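Local coordinates for G protein alpha subunit (Entamoeba histolytica, PDB 4FID) that binds GDP and probably GTP as the alpha subunit of a heterotrimeric G protein and probably relays signals from membrane receptors by cycling between the two forms, at residues V8-S13 with S19-Q24; R54-Q59 with A96-E101; K74-E79 with G92-L97; K159-H164 with V325-M330. All blocks are in the same frame, centred on the assembly; numbering follows the deposited sequence.

Contact 1 (V8-S13 with S19-Q24). With GDP (guanosine-5'-diphosphate), chain C.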
loop_
_atom_site.group_PDB
_atom_site.type_symbol
_atom_site.label_atom_id
_atom_site.label_comp_id
_atom_site.label_asym_id
_atom_site.label_seq_id
_atom_site.Cartn_x
_atom_site.Cartn_y
_atom_site.Cartn_z
ATOM N N VAL A 8 1.979 -18.982 -0.062
ATOM C CA VAL A 8 1.086 -17.870 0.170
ATOM C C VAL A 8 1.110 -16.986 -1.051
ATOM O O VAL A 8 2.177 -16.635 -1.548
ATOM C CB VAL A 8 1.554 -17.037 1.358
ATOM C CG1 VAL A 8 0.673 -15.824 1.517
ATOM C CG2 VAL A 8 1.560 -17.884 2.624
HETATM N N MSE A 9 -0.073 -16.627 -1.527
HETATM C CA MSE A 9 -0.217 -15.818 -2.729
HETATM C C MSE A 9 -0.843 -14.472 -2.385
HETATM O O MSE A 9 -1.922 -14.434 -1.788
HETATM C CB MSE A 9 -1.080 -16.563 -3.745
HETATM C CG MSE A 9 -1.338 -15.787 -5.009
HETATM SE SE MSE A 9 -2.299 -16.780 -6.412
HETATM C CE MSE A 9 -0.863 -17.900 -7.129
ATOM N N LEU A 10 -0.163 -13.377 -2.734
ATOM C CA LEU A 10 -0.723 -12.042 -2.535
ATOM C C LEU A 10 -1.444 -11.565 -3.778
ATOM O O LEU A 10 -0.849 -11.491 -4.852
ATOM C CB LEU A 10 0.362 -11.025 -2.189
ATOM C CG LEU A 10 0.987 -11.120 -0.797
ATOM C CD1 LEU A 10 1.920 -9.956 -0.590
ATOM C CD2 LEU A 10 -0.079 -11.165 0.283
ATOM N N LEU A 11 -2.726 -11.248 -3.621
ATOM C CA LEU A 11 -3.535 -10.599 -4.658
ATOM C C LEU A 11 -3.991 -9.225 -4.215
ATOM O O LEU A 11 -4.078 -8.945 -3.036
ATOM C CB LEU A 11 -4.788 -11.416 -4.989
ATOM C CG LEU A 11 -4.745 -12.706 -5.851
ATOM C CD1 LEU A 11 -3.688 -12.688 -6.932
ATOM C CD2 LEU A 11 -4.589 -13.941 -4.994
ATOM N N GLY A 12 -4.343 -8.372 -5.162
ATOM C CA GLY A 12 -4.999 -7.145 -4.799
ATOM C C GLY A 12 -5.192 -6.274 -5.992
ATOM O O GLY A 12 -4.739 -6.622 -7.051
ATOM N N SER A 13 -5.876 -5.151 -5.812
ATOM C CA SER A 13 -5.933 -4.112 -6.827
ATOM C C SER A 13 -4.653 -3.306 -6.772
ATOM O O SER A 13 -3.700 -3.667 -6.065
ATOM C CB SER A 13 -7.130 -3.199 -6.601
ATOM O OG SER A 13 -8.330 -3.940 -6.730
ATOM N N SER A 19 2.353 -4.772 -2.463
ATOM C CA SER A 19 3.793 -4.822 -2.736
ATOM C C SER A 19 4.591 -4.371 -1.508
ATOM O O SER A 19 5.669 -4.880 -1.231
ATOM C CB SER A 19 4.136 -3.999 -3.986
ATOM O OG SER A 19 5.205 -3.098 -3.753
ATOM N N THR A 20 4.034 -3.438 -0.747
ATOM C CA THR A 20 4.650 -3.032 0.504
ATOM C C THR A 20 4.610 -4.157 1.540
ATOM O O THR A 20 5.550 -4.363 2.302
ATOM C CB THR A 20 3.932 -1.842 1.092
ATOM O OG1 THR A 20 3.919 -0.769 0.136
ATOM C CG2 THR A 20 4.637 -1.414 2.394
ATOM N N ILE A 21 3.509 -4.893 1.567
ATOM C CA ILE A 21 3.445 -6.046 2.442
ATOM C C ILE A 21 4.555 -7.059 2.100
ATOM O O ILE A 21 5.183 -7.616 2.989
ATOM C CB ILE A 21 2.086 -6.734 2.320
ATOM C CG1 ILE A 21 0.955 -5.749 2.641
ATOM C CG2 ILE A 21 2.055 -7.992 3.180
ATOM C CD1 ILE A 21 0.855 -5.397 4.092
ATOM N N ALA A 22 4.774 -7.300 0.808
ATOM C CA ALA A 22 5.760 -8.278 0.360
ATOM C C ALA A 22 7.203 -7.884 0.698
ATOM O O ALA A 22 8.017 -8.734 1.071
ATOM C CB ALA A 22 5.612 -8.529 -1.131
ATOM N N LYS A 23 7.528 -6.608 0.552
ATOM C CA LYS A 23 8.846 -6.129 0.957
ATOM C C LYS A 23 9.000 -6.234 2.475
ATOM O O LYS A 23 10.062 -6.559 2.995
ATOM C CB LYS A 23 9.059 -4.683 0.508
ATOM C CG LYS A 23 9.509 -4.548 -0.923
ATOM C CD LYS A 23 9.415 -3.116 -1.379
ATOM C CE LYS A 23 9.553 -3.024 -2.892
ATOM N NZ LYS A 23 8.789 -1.860 -3.434
ATOM N N GLN A 24 7.914 -5.973 3.176
ATOM C CA GLN A 24 7.927 -5.991 4.621
ATOM C C GLN A 24 8.216 -7.384 5.164
ATOM O O GLN A 24 8.880 -7.532 6.188
ATOM C CB GLN A 24 6.592 -5.470 5.156
ATOM C CG GLN A 24 6.639 -5.049 6.592
ATOM C CD GLN A 24 7.505 -3.832 6.823
ATOM O OE1 GLN A 24 7.034 -2.693 6.747
ATOM N NE2 GLN A 24 8.781 -4.063 7.132
HETATM P PB GDP C . 0.875 -2.500 -5.282
HETATM O O1B GDP C . 2.223 -2.726 -5.920
HETATM O O2B GDP C . -0.119 -2.114 -6.353
HETATM O O3B GDP C . 0.458 -3.798 -4.637
HETATM O O3A GDP C . 0.905 -1.313 -4.168
HETATM P PA GDP C . 2.261 -0.686 -3.518
HETATM O O1A GDP C . 2.859 -1.611 -2.478
HETATM O O2A GDP C . 3.290 -0.360 -4.586
HETATM O "O5'" GDP C . 1.758 0.697 -2.844
HETATM C "C5'" GDP C . 2.340 1.943 -3.240
HETATM C "C4'" GDP C . 2.393 2.966 -2.095
HETATM O "O4'" GDP C . 1.459 2.669 -1.047
HETATM C "C3'" GDP C . 3.778 3.060 -1.454
HETATM O "O3'" GDP C . 4.246 4.423 -1.511
HETATM C "C2'" GDP C . 3.579 2.591 -0.019
HETATM O "O2'" GDP C . 4.462 3.274 0.889
HETATM C "C1'" GDP C . 2.092 2.872 0.221
HETATM N N9 GDP C . 1.499 2.021 1.295
HETATM C C8 GDP C . 1.239 0.695 1.265
HETATM N N7 GDP C . 0.689 0.274 2.437
HETATM C C5 GDP C . 0.584 1.346 3.244
HETATM C C6 GDP C . 0.102 1.623 4.622
HETATM O O6 GDP C . -0.365 0.718 5.337
HETATM N N1 GDP C . 0.183 2.874 5.089
HETATM C C2 GDP C . 0.671 3.884 4.342
HETATM N N2 GDP C . 0.707 5.125 4.877
HETATM N N3 GDP C . 1.129 3.713 3.075
HETATM C C4 GDP C . 1.113 2.492 2.486
#
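Leu10, on the strand that enters the P-loop, rests against Ala22 and Ile21 on the helix that leaves it: this is the strand-loop-helix start of the P-loop NTPase fold, folded around the phosphates of GDP. Followed outward, the Leu10 side chain leaves CB toward the helix with CG beside the backbone N (chi1 -72°), and there it forks: CD1 makes the contact, while CD2 has no atom of 19-24 within 4.2 Å. CD1 lies 4.0 Å from Ala22 CB and 4.3 Å from Ile21 CG2. A branched apolar chain suits a strand face that a helix covers, and the small Ala22 lets the helix lie close, with the CA atoms of Leu10 and Ala22 8.0 Å apart. Leu165 and Ile189 of the flanking strands also touch Leu10. One turn earlier the helix meets the nucleotide instead. Ser19 N gives its hydrogen to O3B of the beta-phosphate of GDP at 3.0 Å, placing a backbone amide near the helix start against the negatively charged phosphate. Thr20 grips the alpha-phosphate twice: its backbone N makes a weak bond to GDP O1A, and its hydroxyl OG1 donates to that same O1A at 2.9 Å.

Contact 2 (R54-Q59 with A96-E101)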
loop_
_atom_site.group_PDB
_atom_site.type_symbol
_atom_site.label_atom_id
_atom_site.label_comp_id
_atom_site.label_asym_id
_atom_site.label_seq_id
_atom_site.Cartn_x
_atom_site.Cartn_y
_atom_site.Cartn_z
ATOM N N ARG A 54 6.352 19.427 -6.926
ATOM C CA ARG A 54 5.760 20.128 -8.072
ATOM C C ARG A 54 4.244 20.019 -7.993
ATOM O O ARG A 54 3.541 21.011 -8.158
ATOM C CB ARG A 54 6.254 19.556 -9.407
ATOM C CG ARG A 54 7.695 19.891 -9.732
ATOM C CD ARG A 54 8.162 19.231 -11.014
ATOM N NE ARG A 54 9.535 19.628 -11.330
ATOM C CZ ARG A 54 10.295 19.089 -12.285
ATOM N NH1 ARG A 54 9.834 18.103 -13.053
ATOM N NH2 ARG A 54 11.532 19.537 -12.464
ATOM N N THR A 55 3.752 18.809 -7.721
ATOM C CA THR A 55 2.319 18.545 -7.558
ATOM C C THR A 55 1.663 19.509 -6.569
ATOM O O THR A 55 0.627 20.094 -6.868
ATOM C CB THR A 55 2.066 17.090 -7.059
ATOM O OG1 THR A 55 2.548 16.155 -8.027
ATOM C CG2 THR A 55 0.572 16.827 -6.785
ATOM N N LEU A 56 2.251 19.649 -5.383
ATOM C CA LEU A 56 1.700 20.541 -4.359
ATOM C C LEU A 56 1.749 22.006 -4.801
ATOM O O LEU A 56 0.780 22.746 -4.608
ATOM C CB LEU A 56 2.396 20.356 -2.991
ATOM C CG LEU A 56 1.993 19.171 -2.111
ATOM C CD1 LEU A 56 2.993 18.878 -0.966
ATOM C CD2 LEU A 56 0.610 19.401 -1.544
ATOM N N ILE A 57 2.866 22.430 -5.384
ATOM C CA ILE A 57 2.949 23.797 -5.920
ATOM C C ILE A 57 1.838 24.077 -6.941
ATOM O O ILE A 57 1.123 25.079 -6.827
ATOM C CB ILE A 57 4.310 24.094 -6.580
ATOM C CG1 ILE A 57 5.449 23.925 -5.575
ATOM C CG2 ILE A 57 4.327 25.494 -7.143
ATOM C CD1 ILE A 57 6.854 24.109 -6.169
ATOM N N GLU A 58 1.703 23.191 -7.932
ATOM C CA GLU A 58 0.623 23.277 -8.914
ATOM C C GLU A 58 -0.770 23.280 -8.261
ATOM O O GLU A 58 -1.599 24.147 -8.540
ATOM C CB GLU A 58 0.736 22.149 -9.942
ATOM C CG GLU A 58 -0.511 21.942 -10.790
ATOM C CD GLU A 58 -0.423 20.700 -11.669
ATOM O OE1 GLU A 58 -1.466 20.270 -12.210
ATOM O OE2 GLU A 58 0.691 20.152 -11.817
ATOM N N GLN A 59 -1.023 22.324 -7.386
ATOM C CA GLN A 59 -2.274 22.304 -6.629
ATOM C C GLN A 59 -2.503 23.561 -5.765
ATOM O O GLN A 59 -3.637 23.990 -5.590
ATOM C CB GLN A 59 -2.398 21.021 -5.779
ATOM C CG GLN A 59 -2.562 19.735 -6.595
ATOM C CD GLN A 59 -3.745 19.791 -7.568
ATOM O OE1 GLN A 59 -4.855 20.210 -7.208
ATOM N NE2 GLN A 59 -3.510 19.364 -8.805
ATOM N N ALA A 96 11.862 24.763 3.032
ATOM C CA ALA A 96 11.070 25.990 3.096
ATOM C C ALA A 96 9.667 25.771 2.530
ATOM O O ALA A 96 8.679 26.162 3.142
ATOM C CB ALA A 96 11.774 27.125 2.348
ATOM N N LEU A 97 9.587 25.146 1.362
ATOM C CA LEU A 97 8.299 24.855 0.756
ATOM C C LEU A 97 7.394 24.065 1.701
ATOM O O LEU A 97 6.243 24.431 1.920
ATOM C CB LEU A 97 8.474 24.114 -0.571
ATOM C CG LEU A 97 8.887 24.976 -1.774
ATOM C CD1 LEU A 97 9.382 24.113 -2.946
ATOM C CD2 LEU A 97 7.741 25.897 -2.200
ATOM N N TRP A 98 7.922 22.990 2.272
ATOM C CA TRP A 98 7.123 22.106 3.117
ATOM C C TRP A 98 6.674 22.827 4.392
ATOM O O TRP A 98 5.683 22.458 5.004
ATOM C CB TRP A 98 7.917 20.836 3.428
ATOM C CG TRP A 98 7.225 19.806 4.267
ATOM C CD1 TRP A 98 7.702 19.229 5.413
ATOM C CD2 TRP A 98 5.950 19.206 4.023
ATOM N NE1 TRP A 98 6.797 18.321 5.907
ATOM C CE2 TRP A 98 5.712 18.284 5.065
ATOM C CE3 TRP A 98 4.991 19.349 3.021
ATOM C CZ2 TRP A 98 4.550 17.513 5.130
ATOM C CZ3 TRP A 98 3.835 18.587 3.096
ATOM C CH2 TRP A 98 3.627 17.686 4.141
ATOM N N ALA A 99 7.401 23.867 4.778
ATOM C CA ALA A 99 7.034 24.657 5.962
ATOM C C ALA A 99 6.181 25.889 5.620
ATOM O O ALA A 99 5.691 26.584 6.502
ATOM C CB ALA A 99 8.273 25.063 6.730
ATOM N N ASP A 100 5.985 26.136 4.334
ATOM C CA ASP A 100 5.222 27.286 3.890
ATOM C C ASP A 100 3.729 27.081 4.135
ATOM O O ASP A 100 3.199 26.004 3.898
ATOM C CB ASP A 100 5.501 27.538 2.410
ATOM C CG ASP A 100 4.727 28.707 1.871
ATOM O OD1 ASP A 100 5.114 29.859 2.204
ATOM O OD2 ASP A 100 3.742 28.471 1.124
ATOM N N GLU A 101 3.054 28.125 4.600
ATOM C CA GLU A 101 1.641 28.048 4.962
ATOM C C GLU A 101 0.742 27.557 3.832
ATOM O O GLU A 101 -0.156 26.758 4.055
ATOM C CB GLU A 101 1.166 29.410 5.461
ATOM C CG GLU A 101 2.168 30.079 6.401
ATOM C CD GLU A 101 1.607 31.315 7.112
ATOM O OE1 GLU A 101 0.686 31.982 6.568
ATOM O OE2 GLU A 101 2.106 31.614 8.223
#
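Trp98 swings its CG anti to the backbone N (chi1 -179°), while Leu56 places CG beside its own N (chi1 -79°), and these different rotations bring the six-membered part of the indole to one leucine methyl. The touching atoms are Leu56 CD1 and Trp98 CZ3, 4.2 Å apart; the leucine approaches the ring system at a slant. One residue on in helix 42-62 and one back in helix 90-99, Ile57 and Leu97 form a second pair. Here the two chains run roughly at right angles, and only their outer methyls meet, Ile57 CD1 lying 4.1 Å from Leu97 CD1. Branched apolar side chains suit this place because they end in methyls that can meet between the helices; the CA atoms of Ile57 and Leu97 are 8.6 Å apart. The wide indole offers its six-membered ring to Leu56 and still has surface for other aromatic neighbours. Just beyond, helix 90-99 ends and Asp100 acts as N-cap of the next helix, its OD2 accepting from Gly102 N. The contact belongs to the all-helical domain: its long helix 42-62 meets helix 90-99 here, while Tyr107 of helix 101-108 packs edge-to-face with Trp98 and Phe123 of helix 119-124 closes in on both Trp98 and Leu56.

Contact 3 (K74-E79 with G92-L97)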
loop_
_atom_site.group_PDB
_atom_site.type_symbol
_atom_site.label_atom_id
_atom_site.label_comp_id
_atom_site.label_asym_id
_atom_site.label_seq_id
_atom_site.Cartn_x
_atom_site.Cartn_y
_atom_site.Cartn_z
ATOM N N LYS A 74 16.775 25.348 -9.904
ATOM C CA LYS A 74 16.510 24.835 -11.240
ATOM C C LYS A 74 15.304 23.915 -11.272
ATOM O O LYS A 74 14.509 23.957 -12.211
ATOM C CB LYS A 74 17.720 24.024 -11.727
ATOM C CG LYS A 74 19.086 24.627 -11.415
ATOM C CD LYS A 74 20.190 23.586 -11.615
ATOM C CE LYS A 74 21.580 24.123 -11.224
ATOM N NZ LYS A 74 22.653 23.068 -11.286
ATOM N N GLU A 75 15.185 23.071 -10.250
ATOM C CA GLU A 75 14.194 21.990 -10.234
ATOM C C GLU A 75 12.726 22.436 -10.259
ATOM O O GLU A 75 11.874 21.734 -10.812
ATOM C CB GLU A 75 14.444 21.040 -9.062
ATOM C CG GLU A 75 15.535 20.002 -9.334
ATOM C CD GLU A 75 16.959 20.500 -9.024
ATOM O OE1 GLU A 75 17.915 19.737 -9.304
ATOM O OE2 GLU A 75 17.112 21.635 -8.504
ATOM N N PHE A 76 12.438 23.600 -9.677
ATOM C CA PHE A 76 11.068 24.099 -9.610
ATOM C C PHE A 76 10.803 25.271 -10.558
ATOM O O PHE A 76 9.957 26.119 -10.281
ATOM C CB PHE A 76 10.698 24.469 -8.167
ATOM C CG PHE A 76 10.820 23.327 -7.209
ATOM C CD1 PHE A 76 10.032 22.200 -7.355
ATOM C CD2 PHE A 76 11.737 23.365 -6.175
ATOM C CE1 PHE A 76 10.156 21.130 -6.482
ATOM C CE2 PHE A 76 11.863 22.304 -5.299
ATOM C CZ PHE A 76 11.069 21.185 -5.454
ATOM N N THR A 77 11.524 25.308 -11.676
ATOM C CA THR A 77 11.275 26.277 -12.743
ATOM C C THR A 77 10.996 25.556 -14.069
ATOM O O THR A 77 11.008 26.169 -15.136
ATOM C CB THR A 77 12.478 27.203 -12.946
ATOM O OG1 THR A 77 13.536 26.470 -13.576
ATOM C CG2 THR A 77 12.959 27.772 -11.605
ATOM N N THR A 78 10.725 24.255 -13.985
ATOM C CA THR A 78 10.661 23.389 -15.159
ATOM C C THR A 78 9.714 22.183 -14.975
ATOM O O THR A 78 9.429 21.755 -13.844
ATOM C CB THR A 78 12.084 22.881 -15.523
ATOM O OG1 THR A 78 12.000 21.778 -16.433
ATOM C CG2 THR A 78 12.821 22.423 -14.271
ATOM N N GLU A 79 9.229 21.646 -16.093
ATOM C CA GLU A 79 8.428 20.424 -16.083
ATOM C C GLU A 79 9.245 19.230 -16.582
ATOM O O GLU A 79 8.747 18.103 -16.632
ATOM C CB GLU A 79 7.163 20.594 -16.928
ATOM C CG GLU A 79 5.935 19.968 -16.304
ATOM C CD GLU A 79 5.743 20.392 -14.853
ATOM O OE1 GLU A 79 5.591 19.506 -13.987
ATOM O OE2 GLU A 79 5.760 21.610 -14.572
ATOM N N GLY A 92 17.296 23.024 0.162
ATOM C CA GLY A 92 16.895 24.155 0.953
ATOM C C GLY A 92 15.465 24.543 0.699
ATOM O O GLY A 92 14.715 24.807 1.631
ATOM N N ASP A 93 15.063 24.590 -0.562
ATOM C CA ASP A 93 13.717 25.066 -0.824
ATOM C C ASP A 93 12.637 23.995 -0.719
ATOM O O ASP A 93 11.465 24.313 -0.551
ATOM C CB ASP A 93 13.625 25.961 -2.074
ATOM C CG ASP A 93 14.030 25.268 -3.324
ATOM O OD1 ASP A 93 14.464 24.097 -3.221
ATOM O OD2 ASP A 93 13.875 25.891 -4.400
ATOM N N VAL A 94 13.030 22.727 -0.759
ATOM C CA VAL A 94 12.116 21.680 -0.328
ATOM C C VAL A 94 11.708 21.897 1.137
ATOM O O VAL A 94 10.526 21.778 1.475
ATOM C CB VAL A 94 12.681 20.249 -0.540
ATOM C CG1 VAL A 94 11.857 19.221 0.228
ATOM C CG2 VAL A 94 12.725 19.900 -2.023
ATOM N N GLU A 95 12.665 22.240 2.003
ATOM C CA GLU A 95 12.363 22.426 3.434
ATOM C C GLU A 95 11.523 23.667 3.707
ATOM O O GLU A 95 10.610 23.639 4.532
ATOM C CB GLU A 95 13.632 22.529 4.257
ATOM C CG GLU A 95 14.385 21.258 4.424
ATOM C CD GLU A 95 15.836 21.537 4.719
ATOM O OE1 GLU A 95 16.262 22.695 4.508
ATOM O OE2 GLU A 95 16.551 20.609 5.150
ATOM N N ALA A 96 11.862 24.763 3.032
ATOM C CA ALA A 96 11.070 25.990 3.096
ATOM C C ALA A 96 9.667 25.771 2.530
ATOM O O ALA A 96 8.679 26.162 3.142
ATOM C CB ALA A 96 11.774 27.125 2.348
ATOM N N LEU A 97 9.587 25.146 1.362
ATOM C CA LEU A 97 8.299 24.855 0.756
ATOM C C LEU A 97 7.394 24.065 1.701
ATOM O O LEU A 97 6.243 24.431 1.920
ATOM C CB LEU A 97 8.474 24.114 -0.571
ATOM C CG LEU A 97 8.887 24.976 -1.774
ATOM C CD1 LEU A 97 9.382 24.113 -2.946
ATOM C CD2 LEU A 97 7.741 25.897 -2.200
#
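Phe76, just after a short 3-10 turn, faces helix 90-99 with its CA 9.2 Å from that of Asp93, so the backbones stand apart and the phenyl ring bridges the distance. Three residues of the helix receive it. Leu97, one turn on from Asp93, lays its CD1 over one face in a CH-pi contact, 4.2 Å from the ring centroid and 22° off the normal, displaced toward the rim. Val94 comes to the edge, its CG2 4.0 Å from Phe76 CZ. Asp93 also stands at the edge: its OD1 lies in the ring plane, 3.8 Å from Phe76 CE2, where the slightly positive ring hydrogens are a tolerable neighbour for a carboxylate. The carboxylate plane is turned 64° from the ring. An aromatic residue suits this place because its face takes a methyl and its rim can sit beside a charge. All this lies in the all-helical domain of the G-alpha fold, where the loop between helix 42-62 and helix 90-99 folds back on both helices; Met53 of the former also touches Phe76. With chi1 at 61°, Asp93 CG sits between its backbone N and carbonyl carbon, which sets the carboxylate by the ring edge, where OD2 of the buried Asp93 is hydrogen-bonded to Ser73 OG. Within the loop, Thr77 OG1 donates to Lys74 O at 3.0 Å.

Contact 4 (K159-H164 with V325-M330)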
loop_
_atom_site.group_PDB
_atom_site.type_symbol
_atom_site.label_atom_id
_atom_site.label_comp_id
_atom_site.label_asym_id
_atom_site.label_seq_id
_atom_site.Cartn_x
_atom_site.Cartn_y
_atom_site.Cartn_z
ATOM N N LYS A 159 9.322 -18.592 12.648
ATOM C CA LYS A 159 9.351 -19.499 13.786
ATOM C C LYS A 159 9.712 -20.914 13.330
ATOM O O LYS A 159 9.076 -21.896 13.721
ATOM C CB LYS A 159 8.012 -19.470 14.528
ATOM C CG LYS A 159 8.032 -20.130 15.902
ATOM C CD LYS A 159 6.729 -19.882 16.665
ATOM C CE LYS A 159 6.616 -20.783 17.897
ATOM N NZ LYS A 159 7.761 -20.602 18.826
ATOM N N ASP A 160 10.738 -20.996 12.486
ATOM C CA ASP A 160 11.233 -22.272 11.962
ATOM C C ASP A 160 10.179 -23.077 11.196
ATOM O O ASP A 160 9.762 -24.158 11.608
ATOM C CB ASP A 160 11.879 -23.105 13.072
ATOM C CG ASP A 160 13.232 -22.555 13.496
ATOM O OD1 ASP A 160 14.051 -22.245 12.603
ATOM O OD2 ASP A 160 13.476 -22.429 14.715
ATOM N N ILE A 161 9.766 -22.517 10.067
ATOM C CA ILE A 161 8.761 -23.089 9.188
ATOM C C ILE A 161 8.968 -22.369 7.867
ATOM O O ILE A 161 8.975 -21.138 7.830
ATOM C CB ILE A 161 7.333 -22.788 9.691
ATOM C CG1 ILE A 161 7.066 -23.456 11.035
ATOM C CG2 ILE A 161 6.285 -23.242 8.683
ATOM C CD1 ILE A 161 5.797 -22.979 11.675
ATOM N N PRO A 162 9.155 -23.124 6.779
ATOM C CA PRO A 162 9.414 -22.538 5.455
ATOM C C PRO A 162 8.149 -21.975 4.762
ATOM O O PRO A 162 7.133 -22.669 4.668
ATOM C CB PRO A 162 9.958 -23.723 4.661
ATOM C CG PRO A 162 9.249 -24.904 5.258
ATOM C CD PRO A 162 9.086 -24.592 6.734
ATOM N N PHE A 163 8.225 -20.730 4.290
ATOM C CA PHE A 163 7.158 -20.132 3.501
ATOM C C PHE A 163 7.619 -19.723 2.101
ATOM O O PHE A 163 8.776 -19.370 1.886
ATOM C CB PHE A 163 6.571 -18.922 4.218
ATOM C CG PHE A 163 5.617 -19.275 5.307
ATOM C CD1 PHE A 163 4.264 -19.070 5.146
ATOM C CD2 PHE A 163 6.072 -19.824 6.497
ATOM C CE1 PHE A 163 3.375 -19.401 6.164
ATOM C CE2 PHE A 163 5.190 -20.156 7.514
ATOM C CZ PHE A 163 3.845 -19.943 7.349
ATOM N N HIS A 164 6.701 -19.787 1.146
ATOM C CA HIS A 164 6.981 -19.317 -0.202
ATOM C C HIS A 164 5.904 -18.312 -0.594
ATOM O O HIS A 164 4.700 -18.591 -0.495
ATOM C CB HIS A 164 7.051 -20.478 -1.185
ATOM C CG HIS A 164 7.340 -20.060 -2.588
ATOM N ND1 HIS A 164 8.605 -19.710 -3.016
ATOM C CD2 HIS A 164 6.532 -19.944 -3.670
ATOM C CE1 HIS A 164 8.560 -19.389 -4.297
ATOM N NE2 HIS A 164 7.313 -19.527 -4.720
ATOM N N VAL A 325 -3.588 -19.341 11.764
ATOM C CA VAL A 325 -4.787 -19.610 10.960
ATOM C C VAL A 325 -4.481 -20.566 9.788
ATOM O O VAL A 325 -5.224 -21.510 9.537
ATOM C CB VAL A 325 -5.477 -18.305 10.455
ATOM C CG1 VAL A 325 -6.552 -18.621 9.413
ATOM C CG2 VAL A 325 -6.073 -17.523 11.626
ATOM N N ILE A 326 -3.380 -20.330 9.083
ATOM C CA ILE A 326 -2.993 -21.188 7.968
ATOM C C ILE A 326 -2.701 -22.616 8.441
ATOM O O ILE A 326 -3.146 -23.587 7.811
ATOM C CB ILE A 326 -1.773 -20.600 7.178
ATOM C CG1 ILE A 326 -2.101 -19.209 6.642
ATOM C CG2 ILE A 326 -1.370 -21.499 6.003
ATOM C CD1 ILE A 326 -0.920 -18.511 6.033
HETATM N N MSE A 327 -1.959 -22.744 9.547
HETATM C CA MSE A 327 -1.629 -24.068 10.116
HETATM C C MSE A 327 -2.863 -24.817 10.611
HETATM O O MSE A 327 -3.019 -26.018 10.338
HETATM C CB MSE A 327 -0.638 -23.963 11.279
HETATM C CG MSE A 327 0.592 -23.128 10.997
HETATM SE SE MSE A 327 2.131 -24.094 10.320
HETATM C CE MSE A 327 1.235 -25.369 9.133
ATOM N N LYS A 328 -3.724 -24.118 11.356
ATOM C CA LYS A 328 -4.898 -24.766 11.919
ATOM C C LYS A 328 -5.721 -25.313 10.764
ATOM O O LYS A 328 -6.078 -26.491 10.717
ATOM C CB LYS A 328 -5.745 -23.799 12.749
ATOM C CG LYS A 328 -7.216 -24.281 12.873
ATOM C CD LYS A 328 -8.155 -23.281 13.563
ATOM C CE LYS A 328 -9.573 -23.853 13.745
ATOM N NZ LYS A 328 -10.335 -24.052 12.469
ATOM N N ASN A 329 -5.996 -24.435 9.812
ATOM C CA ASN A 329 -6.763 -24.812 8.654
ATOM C C ASN A 329 -6.205 -26.017 7.915
ATOM O O ASN A 329 -6.950 -26.934 7.596
ATOM C CB ASN A 329 -6.927 -23.622 7.712
ATOM C CG ASN A 329 -8.383 -23.238 7.528
ATOM O OD1 ASN A 329 -8.975 -22.574 8.386
ATOM N ND2 ASN A 329 -8.979 -23.681 6.416
HETATM N N MSE A 330 -4.901 -26.024 7.648
HETATM C CA MSE A 330 -4.312 -27.111 6.878
HETATM C C MSE A 330 -4.471 -28.434 7.616
HETATM O O MSE A 330 -4.795 -29.464 7.013
HETATM C CB MSE A 330 -2.835 -26.855 6.588
HETATM C CG MSE A 330 -2.568 -25.935 5.416
HETATM SE SE MSE A 330 -0.718 -25.300 5.494
HETATM C CE MSE A 330 0.208 -26.689 4.492
#
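Ile161 and Met327 reach for each other tip to tip. The delta methyl of the isoleucine, CD1, ends 4.1 Å from SE of Met327, a selenomethionine in this crystal. Ile161 leaves its backbone toward the helix, whereas Met327 starts off to one side and the turn at chi2 (-92°) swings SE over to the isoleucine. A long, pliant, unbranched chain is well suited to such a detour, since the CA atoms of the pair are 10.5 Å apart. Phe163 and Ile326 meet in another way: Ile326 CD1 approaches the rim of the phenyl ring, near its plane, and its nearest atom is CE1 of Phe163, at 4.4 Å. Helix 312-332, the C-terminal helix of the Ras-like domain, here lies across one face of the mixed sheet, in line with its place in other G-alpha subunits, where this helix makes a major contact with the activated receptor. Ile161 sits at the hairpin turn between strands 152-157 and 162-167, and Phe163 on the second of these strands. The Phe163 ring lies nearly parallel to that of Phe156 on the first. Ile6, on the next strand inward, touches Phe163, Ile326 and Met327 alike, and in the plane of the Phe163 ring the carbonyl oxygen of Ile161 stands at the edge, 3.5 Å from Phe163 CD2.

How the contacts relate
Contacts 2 and 3 lie together in the all-helical domain, their centres about 9 Å apart. They share Ala96 and Leu97 of helix 90-99, and segment 74-79 falls between the two segments of contact 2 along the chain; Ile57 CD1 meets Phe76 CD1 at 3.9 Å. Contacts 1 and 4 belong to the Ras-like domain, with centres about 17 Å apart; their strands, 6-12 and 162-167, are neighbours in one sheet, where Val8 N pairs with His164 O, and Val8 packs on Phe163 and Ile326. Between contacts 3 and 4 the centres are about 49 Å apart. The chain thus starts the nucleotide domain at contact 1, departs into the helical domain, and returns to finish the sheet and its C-terminal helix.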